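Local coordinates for endoglucanase family 5 (Clostridium acetobutylicum ATCC 824, PDB 6PZ7), which probably hydrolyses internal beta-1,4-glucosidic bonds of cellulose and related plant polysaccharides as a broad-specificity endoglucanase of glycoside hydrolase family 5, at residues Tyr88-His93 and Lys133-His138; Ala96-His101 and Gly126-Arg131; Leu220-Pro225 and Asn252-Lys257. One frame throughout, in Å; residues are numbered along the deposited sequence.

Interaction 1. Residues Tyr88-His93 and Lys133-His138; sequences YVIQDH and KDYDSH
The ring of Tyr-135 meets Ile-90 obliquely, with CD2 of the ring 4.2 Å from Ile-90 CG1. The imidazole of His-138 is held differently: the carboxylate of Asp-136 sits at its edge and in its plane, while the ring of Tyr-95 meets it from outside the two segments with the planes inclined at about 40°. Asp-136 OD1 takes two bonds, both from the same face of the carboxylate. His-138 ND1 donates one over 3.2 Å, reaching OD1 from well above the carboxylate plane although the acceptor lies flat in the ring plane. The backbone N of His-138 gives the straighter bond, 2.9 Å to Asp-136 OD1 with an angle of 162° at the hydrogen, and closes an Asx turn. The ND1 bond restrains the rotation of the imidazole.

Ile-90 is the helical partner of Tyr-135 and His-138. Its CG1 branch lies beside the backbone N (chi1 -66°), and CD1 continues past the tyrosine to His-138, where it rests 3.9 Å from His-138 O and 4.0 Å from His-138 CB. Tyr-135 OH is hydrogen-bonded to Asn-87 OD1 of the same helix, a second tie between ring and helix, while Tyr-135 O binds Arg-188 and Asn-184.

The contact thus packs the C-terminal end of helix 76-91 on the loop leading from helix 111-132 into strand 139-142, at the surface of a TIM barrel near the N-terminal ends of its strands.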
ATOM      1  N   TYR A  88      -9.850  11.151  -9.845  1.00  7.78           N
ATOM      2  CA  TYR A  88      -8.840  11.271 -10.901  1.00  7.82           C
ATOM      3  C   TYR A  88      -8.480   9.879 -11.414  1.00  7.36           C
ATOM      4  O   TYR A  88      -8.320   9.656 -12.619  1.00  8.95           O
ATOM      5  CB  TYR A  88      -7.557  11.964 -10.392  1.00  8.76           C
ATOM      6  CG  TYR A  88      -7.644  13.377  -9.876  1.00  7.81           C
ATOM      7  CD1 TYR A  88      -8.593  14.279 -10.291  1.00  8.70           C
ATOM      8  CD2 TYR A  88      -6.705  13.813  -8.946  1.00  8.61           C
ATOM      9  CE1 TYR A  88      -8.628  15.563  -9.773  1.00  9.20           C
ATOM     10  CE2 TYR A  88      -6.734  15.075  -8.422  1.00  9.06           C
ATOM     11  CZ  TYR A  88      -7.701  15.964  -8.847  1.00  9.14           C
ATOM     12  OH  TYR A  88      -7.727  17.239  -8.302  1.00 10.68           O
ATOM     13  N   VAL A  89      -8.228   8.961 -10.473  1.00  6.91           N
ATOM     14  CA  VAL A  89      -7.781   7.611 -10.800  1.00  7.08           C
ATOM     15  C   VAL A  89      -8.898   6.818 -11.491  1.00  7.66           C
ATOM     16  O   VAL A  89      -8.707   6.189 -12.552  1.00  8.20           O
ATOM     17  CB  VAL A  89      -7.283   6.906  -9.520  1.00  6.91           C
ATOM     18  CG1 VAL A  89      -6.901   5.465  -9.824  1.00  7.64           C
ATOM     19  CG2 VAL A  89      -6.090   7.647  -8.927  1.00  7.51           C
ATOM     20  N   ILE A  90     -10.096   6.826 -10.895  1.00  7.29           N
ATOM     21  CA  ILE A  90     -11.220   6.055 -11.420  1.00  7.79           C
ATOM     22  C   ILE A  90     -11.607   6.560 -12.792  1.00  8.05           C
ATOM     23  O   ILE A  90     -11.926   5.757 -13.687  1.00  9.16           O
ATOM     24  CB  ILE A  90     -12.393   6.064 -10.416  1.00  8.25           C
ATOM     25  CG1 ILE A  90     -12.019   5.315  -9.102  1.00  8.32           C
ATOM     26  CG2 ILE A  90     -13.670   5.523 -11.028  1.00  8.54           C
ATOM     27  CD1 ILE A  90     -11.793   3.841  -9.251  1.00  9.72           C
ATOM     28  N   GLN A  91     -11.635   7.884 -12.989  1.00  8.05           N
ATOM     29  CA  GLN A  91     -11.979   8.450 -14.292  1.00  7.94           C
ATOM     30  C   GLN A  91     -10.958   8.106 -15.371  1.00  9.11           C
ATOM     31  O   GLN A  91     -11.281   8.201 -16.566  1.00 10.64           O
ATOM     32  CB  GLN A  91     -12.092   9.977 -14.183  1.00  9.05           C
ATOM     33  CG  GLN A  91     -13.300  10.427 -13.423  1.00  7.72           C
ATOM     34  CD  GLN A  91     -13.301  11.887 -13.059  1.00  8.27           C
ATOM     35  OE1 GLN A  91     -12.335  12.620 -13.326  1.00  9.95           O
ATOM     36  NE2 GLN A  91     -14.370  12.344 -12.430  1.00  8.97           N
ATOM     37  N   ASP A  92      -9.754   7.718 -15.000  1.00  8.70           N
ATOM     38  CA  ASP A  92      -8.739   7.239 -15.925  1.00  8.98           C
ATOM     39  C   ASP A  92      -8.797   5.722 -16.095  1.00  9.49           C
ATOM     40  O   ASP A  92      -7.847   5.137 -16.662  1.00 11.19           O
ATOM     41  CB  ASP A  92      -7.342   7.719 -15.537  1.00  9.43           C
ATOM     42  CG  ASP A  92      -7.083   9.144 -15.938  1.00 11.55           C
ATOM     43  OD1 ASP A  92      -7.942   9.813 -16.556  1.00 12.32           O
ATOM     44  OD2 ASP A  92      -5.979   9.668 -15.631  1.00 11.83           O
ATOM     45  N   HIS A  93      -9.839   5.065 -15.618  1.00  9.39           N
ATOM     46  CA  HIS A  93     -10.044   3.636 -15.809  1.00 10.86           C
ATOM     47  C   HIS A  93      -8.874   2.820 -15.256  1.00 11.78           C
ATOM     48  O   HIS A  93      -8.425   1.846 -15.866  1.00 17.70           O
ATOM     49  CB  HIS A  93     -10.380   3.313 -17.266  1.00 13.09           C
ATOM     50  CG  HIS A  93     -11.685   3.894 -17.696  1.00 14.29           C
ATOM     51  ND1 HIS A  93     -12.892   3.478 -17.186  1.00 20.67           N
ATOM     52  CD2 HIS A  93     -11.964   4.900 -18.550  1.00 26.09           C
ATOM     53  CE1 HIS A  93     -13.870   4.167 -17.764  1.00 19.82           C
ATOM     54  NE2 HIS A  93     -13.326   5.049 -18.567  1.00 23.83           N
ATOM     55  N   LYS A 133     -19.231   3.871  -0.975  1.00  8.29           N
ATOM     56  CA  LYS A 133     -19.914   2.585  -1.103  0.57  8.46           C
ATOM     57  C   LYS A 133     -20.380   2.284  -2.523  1.00  8.78           C
ATOM     58  O   LYS A 133     -20.550   1.099  -2.871  1.00 10.27           O
ATOM     59  CB  LYS A 133     -21.119   2.522  -0.148  0.57  9.44           C
ATOM     60  CG  LYS A 133     -22.270   3.439  -0.511  0.57 12.02           C
ATOM     61  CD  LYS A 133     -23.258   3.613   0.651  0.57 14.31           C
ATOM     62  CE  LYS A 133     -23.870   2.291   1.057  0.57 18.32           C
ATOM     63  NZ  LYS A 133     -24.737   2.438   2.268  0.57 19.18           N
ATOM     64  N   ASP A 134     -20.631   3.308  -3.339  1.00  8.66           N
ATOM     65  CA  ASP A 134     -21.231   3.087  -4.648  1.00  9.15           C
ATOM     66  C   ASP A 134     -20.226   2.885  -5.777  1.00  9.22           C
ATOM     67  O   ASP A 134     -20.622   2.608  -6.912  1.00 10.36           O
ATOM     68  CB  ASP A 134     -22.185   4.214  -5.018  1.00 10.65           C
ATOM     69  CG  ASP A 134     -23.463   4.226  -4.196  1.00 14.64           C
ATOM     70  OD1 ASP A 134     -23.863   3.196  -3.626  1.00 13.39           O
ATOM     71  OD2 ASP A 134     -24.091   5.295  -4.187  1.00 22.65           O
ATOM     72  N   TYR A 135     -18.936   3.008  -5.523  1.00  8.86           N
ATOM     73  CA  TYR A 135     -17.929   2.741  -6.554  1.00  8.26           C
ATOM     74  C   TYR A 135     -17.968   1.262  -6.947  1.00  8.91           C
ATOM     75  O   TYR A 135     -18.278   0.385  -6.123  1.00  9.47           O
ATOM     76  CB  TYR A 135     -16.526   3.129  -6.047  1.00  8.33           C
ATOM     77  CG  TYR A 135     -16.311   4.619  -6.061  1.00  7.83           C
ATOM     78  CD1 TYR A 135     -16.724   5.419  -5.005  1.00  8.86           C
ATOM     79  CD2 TYR A 135     -15.694   5.257  -7.151  1.00  7.78           C
ATOM     80  CE1 TYR A 135     -16.576   6.803  -5.061  1.00  8.93           C
ATOM     81  CE2 TYR A 135     -15.527   6.626  -7.179  1.00  7.86           C
ATOM     82  CZ  TYR A 135     -15.970   7.372  -6.123  1.00  8.04           C
ATOM     83  OH  TYR A 135     -15.842   8.744  -6.101  1.00  9.92           O
ATOM     84  N   ASP A 136     -17.535   0.971  -8.169  1.00  9.18           N
ATOM     85  CA  ASP A 136     -17.439  -0.417  -8.640  1.00  9.58           C
ATOM     86  C   ASP A 136     -16.149  -1.061  -8.130  1.00  9.58           C
ATOM     87  O   ASP A 136     -15.425  -0.503  -7.307  1.00  9.33           O
ATOM     88  CB  ASP A 136     -17.662  -0.518 -10.150  1.00 11.80           C
ATOM     89  CG  ASP A 136     -16.546   0.013 -10.981  1.00 11.58           C
ATOM     90  OD1 ASP A 136     -15.405   0.138 -10.562  1.00 12.22           O
ATOM     91  OD2 ASP A 136     -16.870   0.357 -12.171  1.00 18.13           O
ATOM     92  N   SER A 137     -15.856  -2.256  -8.632  1.00  9.77           N
ATOM     93  CA  SER A 137     -14.756  -3.060  -8.109  1.00 10.08           C
ATOM     94  C   SER A 137     -13.391  -2.516  -8.451  1.00  8.73           C
ATOM     95  O   SER A 137     -12.386  -3.051  -7.962  1.00  8.98           O
ATOM     96  CB  SER A 137     -14.867  -4.494  -8.614  1.00 14.58           C
ATOM     97  OG  SER A 137     -14.660  -4.561 -10.003  1.00 15.04           O
ATOM     98  N   HIS A 138     -13.297  -1.446  -9.247  1.00  8.03           N
ATOM     99  CA  HIS A 138     -12.006  -0.797  -9.448  1.00  8.57           C
ATOM    100  C   HIS A 138     -11.536  -0.026  -8.227  1.00  7.51           C
ATOM    101  O   HIS A 138     -10.360   0.335  -8.163  1.00  8.83           O
ATOM    102  CB  HIS A 138     -12.003   0.102 -10.683  1.00  9.48           C
ATOM    103  CG  HIS A 138     -12.056  -0.684 -11.952  1.00 12.56           C
ATOM    104  ND1 HIS A 138     -13.244  -1.127 -12.498  1.00 16.04           N
ATOM    105  CD2 HIS A 138     -11.068  -1.181 -12.729  1.00 15.68           C
ATOM    106  CE1 HIS A 138     -12.986  -1.818 -13.598  1.00 19.56           C
ATOM    107  NE2 HIS A 138     -11.676  -1.879 -13.751  1.00 15.52           N
TER

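Interaction 2. Residues Ala96-His101 and Gly126-Arg131; sequences AILNTH and GQIANR
Ile-128 reaches from helix 111-132 to two residues of segment 96-101, one with each branch. Its CB points toward that segment and divides the side chain between a short arm and a long one. The short arm, CG2, is anti to the backbone N and approaches the end of Leu-98, where CG2 of Ile-128 lies 3.9 Å from CD2 of Leu-98. The long arm starts at CG1, which bridges without a near neighbour of its own across the contact, and is extended at chi2 (165°). Its terminal methyl is thereby carried on to Thr-100, with Ile-128 CD1 4.2 Å from Thr-100 CG2.

Leu-98 comes from the barrel wall at a slant to the isoleucine, its CG anti to the backbone N, and offers only one of its two methyls. Thr-100 also presents carbon: its methyl turns to the helix, whereas OG1 is hydrogen-bonded to Thr-143 O, so a buried hydroxyl is satisfied away from this apolar patch.

Between them, the CB of Asn-99 points away from the helix. Asn-99 ND2 donates to His-101 ND1 over 3.0 Å at 161°, with the donor practically in the imidazole plane; this bond restrains the turn of the ring. The same amide is gripped further by Val-60 N at OD1 and by Gln-142 OE1 at ND2.

The contact belongs to the beta-alpha-beta unit formed by strand 95-99, helix 111-132 and strand 139-142. Trp-62 also touches Ile-128, and Leu-98 is flanked by Leu-139 of the next strand and Val-82 of helix 76-91, which places the packing in the layer between the barrel and its outer helices.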
ATOM      1  N   ALA A  96      -7.979   1.982  -8.042  1.00  7.19           N
ATOM      2  CA  ALA A  96      -7.572   2.866  -6.963  1.00  6.90           C
ATOM      3  C   ALA A  96      -7.567   2.045  -5.680  1.00  6.45           C
ATOM      4  O   ALA A  96      -8.546   1.339  -5.398  1.00  7.74           O
ATOM      5  CB  ALA A  96      -8.539   4.046  -6.816  1.00  7.64           C
ATOM      6  N   ILE A  97      -6.496   2.133  -4.888  1.00  5.99           N
ATOM      7  CA  ILE A  97      -6.434   1.544  -3.545  1.00  6.02           C
ATOM      8  C   ILE A  97      -6.528   2.678  -2.545  1.00  6.55           C
ATOM      9  O   ILE A  97      -5.691   3.588  -2.562  1.00  7.76           O
ATOM     10  CB  ILE A  97      -5.140   0.726  -3.320  1.00  5.98           C
ATOM     11  CG1 ILE A  97      -4.986  -0.422  -4.309  1.00  7.57           C
ATOM     12  CG2 ILE A  97      -5.127   0.203  -1.858  1.00  7.02           C
ATOM     13  CD1 ILE A  97      -3.554  -0.960  -4.339  1.00  7.48           C
ATOM     14  N   LEU A  98      -7.542   2.659  -1.690  1.00  6.17           N
ATOM     15  CA  LEU A  98      -7.763   3.673  -0.665  1.00  5.82           C
ATOM     16  C   LEU A  98      -7.534   3.022   0.688  1.00  5.17           C
ATOM     17  O   LEU A  98      -8.165   1.999   0.987  1.00  6.41           O
ATOM     18  CB  LEU A  98      -9.193   4.205  -0.778  1.00  6.77           C
ATOM     19  CG  LEU A  98      -9.598   5.223   0.268  1.00  6.68           C
ATOM     20  CD1 LEU A  98      -8.832   6.507   0.157  1.00  9.28           C
ATOM     21  CD2 LEU A  98     -11.082   5.519   0.212  1.00  8.72           C
ATOM     22  N   ASN A  99      -6.670   3.613   1.512  1.00  6.27           N
ATOM     23  CA  ASN A  99      -6.315   2.972   2.792  1.00  6.25           C
ATOM     24  C   ASN A  99      -6.537   3.885   3.992  1.00  6.07           C
ATOM     25  O   ASN A  99      -7.060   5.003   3.893  1.00  6.67           O
ATOM     26  CB  ASN A  99      -4.891   2.403   2.771  1.00  6.12           C
ATOM     27  CG  ASN A  99      -3.806   3.434   2.942  1.00  5.76           C
ATOM     28  OD1 ASN A  99      -4.075   4.608   3.151  1.00  6.60           O
ATOM     29  ND2 ASN A  99      -2.546   2.993   2.888  1.00  7.14           N
ATOM     30  N   THR A 100      -6.159   3.358   5.179  1.00  6.34           N
ATOM     31  CA  THR A 100      -5.667   4.179   6.277  1.00  5.92           C
ATOM     32  C   THR A 100      -4.151   4.031   6.312  1.00  6.12           C
ATOM     33  O   THR A 100      -3.615   2.980   5.956  1.00  6.59           O
ATOM     34  CB  THR A 100      -6.276   3.801   7.634  1.00  6.23           C
ATOM     35  OG1 THR A 100      -5.800   2.511   8.090  1.00  7.14           O
ATOM     36  CG2 THR A 100      -7.804   3.782   7.614  1.00  7.70           C
ATOM     37  N   HIS A 101      -3.452   5.097   6.725  1.00  6.07           N
ATOM     38  CA  HIS A 101      -2.001   5.185   6.505  1.00  6.51           C
ATOM     39  C   HIS A 101      -1.323   5.465   7.824  1.00  7.48           C
ATOM     40  O   HIS A 101      -1.250   4.555   8.682  1.00  7.56           O
ATOM     41  CB  HIS A 101      -1.606   6.044   5.308  1.00  5.97           C
ATOM     42  CG  HIS A 101      -0.302   5.643   4.725  1.00  5.53           C
ATOM     43  ND1 HIS A 101      -0.188   4.591   3.849  1.00  6.14           N
ATOM     44  CD2 HIS A 101       0.944   6.147   4.909  1.00  6.91           C
ATOM     45  CE1 HIS A 101       1.091   4.475   3.522  1.00  5.97           C
ATOM     46  NE2 HIS A 101       1.786   5.430   4.124  1.00  6.12           N
ATOM     47  N   GLY A 126     -16.456   3.022   9.134  1.00  7.24           N
ATOM     48  CA  GLY A 126     -17.861   3.144   8.760  1.00  7.01           C
ATOM     49  C   GLY A 126     -18.106   4.380   7.919  1.00  7.56           C
ATOM     50  O   GLY A 126     -18.823   4.351   6.917  1.00  8.47           O
ATOM     51  N   GLN A 127     -17.478   5.500   8.292  1.00  7.63           N
ATOM     52  CA  GLN A 127     -17.632   6.728   7.524  1.00  7.79           C
ATOM     53  C   GLN A 127     -16.929   6.657   6.162  1.00  7.41           C
ATOM     54  O   GLN A 127     -17.462   7.115   5.157  1.00  7.99           O
ATOM     55  CB  GLN A 127     -17.107   7.913   8.338  1.00  7.88           C
ATOM     56  CG  GLN A 127     -17.967   8.274   9.528  1.00  7.54           C
ATOM     57  CD  GLN A 127     -17.256   9.244  10.426  1.00  7.60           C
ATOM     58  OE1 GLN A 127     -17.323  10.455  10.193  1.00  8.94           O
ATOM     59  NE2 GLN A 127     -16.518   8.727  11.378  1.00  8.11           N
ATOM     60  N   ILE A 128     -15.701   6.140   6.114  1.00  7.34           N
ATOM     61  CA  ILE A 128     -14.996   6.027   4.834  1.00  7.73           C
ATOM     62  C   ILE A 128     -15.783   5.121   3.895  1.00  7.15           C
ATOM     63  O   ILE A 128     -16.069   5.459   2.745  1.00  7.86           O
ATOM     64  CB  ILE A 128     -13.565   5.492   5.026  1.00  7.29           C
ATOM     65  CG1 ILE A 128     -12.702   6.353   5.945  1.00  8.00           C
ATOM     66  CG2 ILE A 128     -12.850   5.318   3.639  1.00  8.26           C
ATOM     67  CD1 ILE A 128     -11.429   5.639   6.416  1.00  8.11           C
ATOM     68  N   ALA A 129     -16.166   3.955   4.396  1.00  7.34           N
ATOM     69  CA  ALA A 129     -16.882   2.988   3.575  1.00  8.24           C
ATOM     70  C   ALA A 129     -18.206   3.556   3.093  1.00  8.36           C
ATOM     71  O   ALA A 129     -18.566   3.397   1.912  1.00  8.87           O
ATOM     72  CB  ALA A 129     -17.075   1.692   4.353  1.00  8.79           C
ATOM     73  N   ASN A 130     -18.945   4.245   3.964  1.00  8.32           N
ATOM     74  CA  ASN A 130     -20.213   4.831   3.544  0.60  8.97           C
ATOM     75  C   ASN A 130     -20.018   5.823   2.404  1.00  8.72           C
ATOM     76  O   ASN A 130     -20.784   5.819   1.428  1.00  9.45           O
ATOM     77  CB  ASN A 130     -20.885   5.480   4.762  0.60 11.21           C
ATOM     78  CG  ASN A 130     -22.165   6.218   4.417  0.60 14.29           C
ATOM     79  OD1 ASN A 130     -22.233   7.450   4.478  0.60 16.52           O
ATOM     80  ND2 ASN A 130     -23.167   5.479   4.030  0.60 11.57           N
ATOM     81  N   ARG A 131     -19.000   6.687   2.511  1.00  8.53           N
ATOM     82  CA  ARG A 131     -18.792   7.696   1.481  0.51  9.44           C
ATOM     83  C   ARG A 131     -18.499   7.057   0.130  1.00  8.47           C
ATOM     84  O   ARG A 131     -18.926   7.572  -0.919  1.00 10.32           O
ATOM     85  CB  ARG A 131     -17.655   8.644   1.878  0.51 10.70           C
ATOM     86  CG  ARG A 131     -17.214   9.581   0.758  0.51 11.91           C
ATOM     87  CD  ARG A 131     -18.335  10.531   0.323  0.51 16.77           C
ATOM     88  NE  ARG A 131     -18.491  11.627   1.279  0.51 16.44           N
ATOM     89  CZ  ARG A 131     -17.969  12.849   1.129  0.51 14.67           C
ATOM     90  NH1 ARG A 131     -17.243  13.157   0.057  0.51 11.90           N
ATOM     91  NH2 ARG A 131     -18.173  13.762   2.074  0.51 15.82           N
TER

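Interaction 3. Residues Leu220-Pro225 and Asn252-Lys257; sequences LHMYAP and NAIYNK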
ATOM      1  N   LEU A 220       1.450  -6.789   1.409  1.00  6.05           N
ATOM      2  CA  LEU A 220       2.819  -6.868   1.917  1.00  6.35           C
ATOM      3  C   LEU A 220       3.629  -5.728   1.334  1.00  5.58           C
ATOM      4  O   LEU A 220       3.363  -5.278   0.210  1.00  5.75           O
ATOM      5  CB  LEU A 220       3.482  -8.213   1.552  1.00  6.92           C
ATOM      6  CG  LEU A 220       2.743  -9.460   2.014  1.00  6.31           C
ATOM      7  CD1 LEU A 220       3.395 -10.692   1.389  1.00  8.36           C
ATOM      8  CD2 LEU A 220       2.715  -9.568   3.521  1.00  8.54           C
ATOM      9  N   HIS A 221       4.609  -5.229   2.082  1.00  6.03           N
ATOM     10  CA  HIS A 221       5.525  -4.193   1.610  1.00  5.15           C
ATOM     11  C   HIS A 221       6.924  -4.784   1.660  1.00  5.87           C
ATOM     12  O   HIS A 221       7.284  -5.452   2.643  1.00  6.86           O
ATOM     13  CB  HIS A 221       5.461  -2.935   2.452  1.00  5.81           C
ATOM     14  CG  HIS A 221       4.119  -2.277   2.404  1.00  5.05           C
ATOM     15  ND1 HIS A 221       3.793  -1.227   3.231  1.00  6.24           N
ATOM     16  CD2 HIS A 221       3.014  -2.518   1.650  1.00  5.91           C
ATOM     17  CE1 HIS A 221       2.548  -0.845   2.977  1.00  6.37           C
ATOM     18  NE2 HIS A 221       2.045  -1.623   2.038  1.00  6.37           N
ATOM     19  N   MET A 222       7.720  -4.616   0.595  1.00  6.41           N
ATOM     20  CA  MET A 222       9.022  -5.277   0.534  1.00  6.64           C
ATOM     21  C   MET A 222       9.990  -4.483  -0.348  1.00  6.60           C
ATOM     22  O   MET A 222      10.048  -4.651  -1.580  1.00  7.32           O
ATOM     23  CB  MET A 222       8.848  -6.704   0.027  1.00  7.26           C
ATOM     24  CG  MET A 222      10.124  -7.546   0.159  1.00  9.90           C
ATOM     25  SD  MET A 222      10.028  -9.284  -0.243  1.00 11.71           S
ATOM     26  CE  MET A 222      10.169  -9.186  -2.008  1.00 13.12           C
ATOM     27  N   TYR A 223      10.791  -3.660   0.302  1.00  6.67           N
ATOM     28  CA  TYR A 223      11.785  -2.830  -0.361  1.00  7.40           C
ATOM     29  C   TYR A 223      13.098  -3.602  -0.404  1.00  8.52           C
ATOM     30  O   TYR A 223      14.073  -3.284   0.278  1.00 10.87           O
ATOM     31  CB  TYR A 223      11.956  -1.503   0.347  1.00  8.07           C
ATOM     32  CG  TYR A 223      10.782  -0.558   0.322  1.00  7.47           C
ATOM     33  CD1 TYR A 223      10.801   0.570  -0.472  1.00  7.60           C
ATOM     34  CD2 TYR A 223       9.656  -0.753   1.145  1.00  8.41           C
ATOM     35  CE1 TYR A 223       9.769   1.484  -0.447  1.00  8.42           C
ATOM     36  CE2 TYR A 223       8.609   0.162   1.165  1.00  8.06           C
ATOM     37  CZ  TYR A 223       8.677   1.280   0.372  1.00  7.11           C
ATOM     38  OH  TYR A 223       7.685   2.222   0.392  1.00  8.38           O
ATOM     39  N   ALA A 224      13.110  -4.636  -1.175  1.00  7.71           N
ATOM     40  CA  ALA A 224      14.237  -5.575  -1.221  1.00  9.01           C
ATOM     41  C   ALA A 224      15.153  -5.307  -2.414  1.00  7.95           C
ATOM     42  O   ALA A 224      14.688  -4.881  -3.478  1.00  8.50           O
ATOM     43  CB  ALA A 224      13.713  -7.011  -1.328  1.00 10.44           C
ATOM     44  N   PRO A 225      16.447  -5.616  -2.284  1.00  7.85           N
ATOM     45  CA  PRO A 225      17.155  -5.909  -1.029  1.00  9.05           C
ATOM     46  C   PRO A 225      17.388  -4.621  -0.264  1.00  8.40           C
ATOM     47  O   PRO A 225      17.727  -3.576  -0.847  1.00  8.82           O
ATOM     48  CB  PRO A 225      18.475  -6.521  -1.504  1.00  8.90           C
ATOM     49  CG  PRO A 225      18.707  -5.924  -2.868  1.00  9.98           C
ATOM     50  CD  PRO A 225      17.353  -5.582  -3.442  1.00  8.86           C
ATOM     51  N   ASN A 252       9.496 -16.183  -3.776  1.00 11.14           N
ATOM     52  CA  ASN A 252       9.023 -17.556  -3.702  1.00 12.19           C
ATOM     53  C   ASN A 252       8.438 -17.877  -2.331  1.00 12.00           C
ATOM     54  O   ASN A 252       7.490 -18.670  -2.236  1.00 12.10           O
ATOM     55  CB  ASN A 252      10.162 -18.504  -4.069  1.00 15.61           C
ATOM     56  CG  ASN A 252       9.653 -19.803  -4.604  1.00 20.39           C
ATOM     57  OD1 ASN A 252       8.667 -19.837  -5.340  1.00 21.70           O
ATOM     58  ND2 ASN A 252      10.312 -20.894  -4.221  1.00 25.35           N
ATOM     59  N   ALA A 253       8.982 -17.301  -1.261  1.00 11.36           N
ATOM     60  CA  ALA A 253       8.387 -17.509   0.055  1.00 12.76           C
ATOM     61  C   ALA A 253       6.957 -16.983   0.101  1.00 11.98           C
ATOM     62  O   ALA A 253       6.075 -17.620   0.697  1.00 11.80           O
ATOM     63  CB  ALA A 253       9.228 -16.874   1.147  1.00 13.48           C
ATOM     64  N   ILE A 254       6.704 -15.817  -0.489  1.00 10.60           N
ATOM     65  CA  ILE A 254       5.361 -15.245  -0.548  1.00 10.32           C
ATOM     66  C   ILE A 254       4.456 -16.115  -1.403  1.00 10.53           C
ATOM     67  O   ILE A 254       3.319 -16.418  -1.020  1.00 10.33           O
ATOM     68  CB  ILE A 254       5.431 -13.811  -1.087  1.00  8.28           C
ATOM     69  CG1 ILE A 254       6.251 -12.906  -0.165  1.00  9.37           C
ATOM     70  CG2 ILE A 254       4.038 -13.271  -1.300  1.00  9.92           C
ATOM     71  CD1 ILE A 254       6.637 -11.547  -0.788  1.00  9.95           C
ATOM     72  N   TYR A 255       4.949 -16.537  -2.564  1.00 10.17           N
ATOM     73  CA  TYR A 255       4.184 -17.418  -3.437  1.00 11.49           C
ATOM     74  C   TYR A 255       3.812 -18.715  -2.715  1.00 12.87           C
ATOM     75  O   TYR A 255       2.656 -19.163  -2.761  1.00 13.16           O
ATOM     76  CB  TYR A 255       5.003 -17.735  -4.697  1.00 12.94           C
ATOM     77  CG  TYR A 255       4.369 -18.819  -5.543  1.00 12.82           C
ATOM     78  CD1 TYR A 255       3.304 -18.528  -6.378  1.00 12.94           C
ATOM     79  CD2 TYR A 255       4.814 -20.127  -5.478  1.00 14.69           C
ATOM     80  CE1 TYR A 255       2.680 -19.508  -7.123  1.00 16.21           C
ATOM     81  CE2 TYR A 255       4.216 -21.123  -6.235  1.00 17.16           C
ATOM     82  CZ  TYR A 255       3.145 -20.797  -7.060  1.00 16.57           C
ATOM     83  OH  TYR A 255       2.540 -21.806  -7.797  1.00 19.89           O
ATOM     84  N   ASN A 256       4.781 -19.334  -2.050  1.00 12.59           N
ATOM     85  CA  ASN A 256       4.510 -20.616  -1.404  1.00 12.99           C
ATOM     86  C   ASN A 256       3.576 -20.488  -0.219  1.00 13.22           C
ATOM     87  O   ASN A 256       2.782 -21.405   0.048  1.00 13.98           O
ATOM     88  CB  ASN A 256       5.824 -21.281  -1.010  1.00 15.44           C
ATOM     89  CG  ASN A 256       6.496 -21.968  -2.188  1.00 16.91           C
ATOM     90  OD1 ASN A 256       5.827 -22.530  -3.045  1.00 25.09           O
ATOM     91  ND2 ASN A 256       7.816 -21.891  -2.233  1.00 27.89           N
ATOM     92  N   LYS A 257       3.637 -19.394   0.509  1.00 12.01           N
ATOM     93  CA  LYS A 257       2.772 -19.243   1.665  1.00 11.36           C
ATOM     94  C   LYS A 257       1.336 -18.926   1.285  1.00 11.39           C
ATOM     95  O   LYS A 257       0.390 -19.485   1.868  1.00 12.88           O
ATOM     96  CB  LYS A 257       3.337 -18.175   2.596  1.00 12.37           C
ATOM     97  CG  LYS A 257       2.453 -17.885   3.767  1.00 13.95           C
ATOM     98  CD  LYS A 257       2.364 -19.101   4.666  1.00 16.64           C
ATOM     99  CE  LYS A 257       1.433 -18.865   5.819  1.00 17.56           C
ATOM    100  NZ  LYS A 257       1.411 -20.059   6.702  1.00 21.09           N
TER
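Chi1 of -62° in Ile-254 sets CG1 beside the backbone N and CG2 anti to it, and chi2 of 167° then stretches CD1 out toward segment 220-225. Met-222 is straight through chi1 and chi2 (174°), which carries SD out to the helix; the bend at chi3 then turns only the terminal methyl, CE. Leu-220 extends CD1 in the same direction from strand 216-221.

Both partners meet the isoleucine tip to tip. Leu-220 CD1 lies 3.8 Å from Ile-254 CG2, and CG1 and CD1 of the isoleucine are scarcely farther. Met-222 SD comes 4.1 Å from Ile-254 CD1, so the terminal methyl is shared by leucine and thioether. Val-265 of the adjacent strand touches both Leu-220 and Ile-254, and Leu-247 and Leu-251 of the same helix lie against Met-222.

Between these two segments the touching atoms are carbon and sulfur, and they join helix 241-259 to the end of strand 216-221 and the loop after it. Such contacts act through dispersion and the exclusion of water, with little directional demand, and the fit rests on the shapes of three buried side chains.

Interactions 1 and 2 adjoin, their centres 13 Å apart. Strand 95-99 connects them: His-138 O lies 2.9 Å from Ala-96 N, a probable hydrogen bond from strand 95-99 to the last residue of the loop before strand 139-142, and Ala-96 CB packs on Val-89 and Ile-90. Interaction 3 stands across the chain's centre, about 28 Å from interaction 1 and 26 Å from interaction 2 between centres, although the nearest atoms of interactions 2 and 3 are about 6 Å apart; both reach the same closed sheet. Segments 96-101 and 220-225 run through the C-terminal ends of their strands into the loops beyond, where family 5 enzymes carry the active site. There His-221 bonds Glu-146, consistent with the family's acid/base glutamate in its Asn-Glu-Pro sequence.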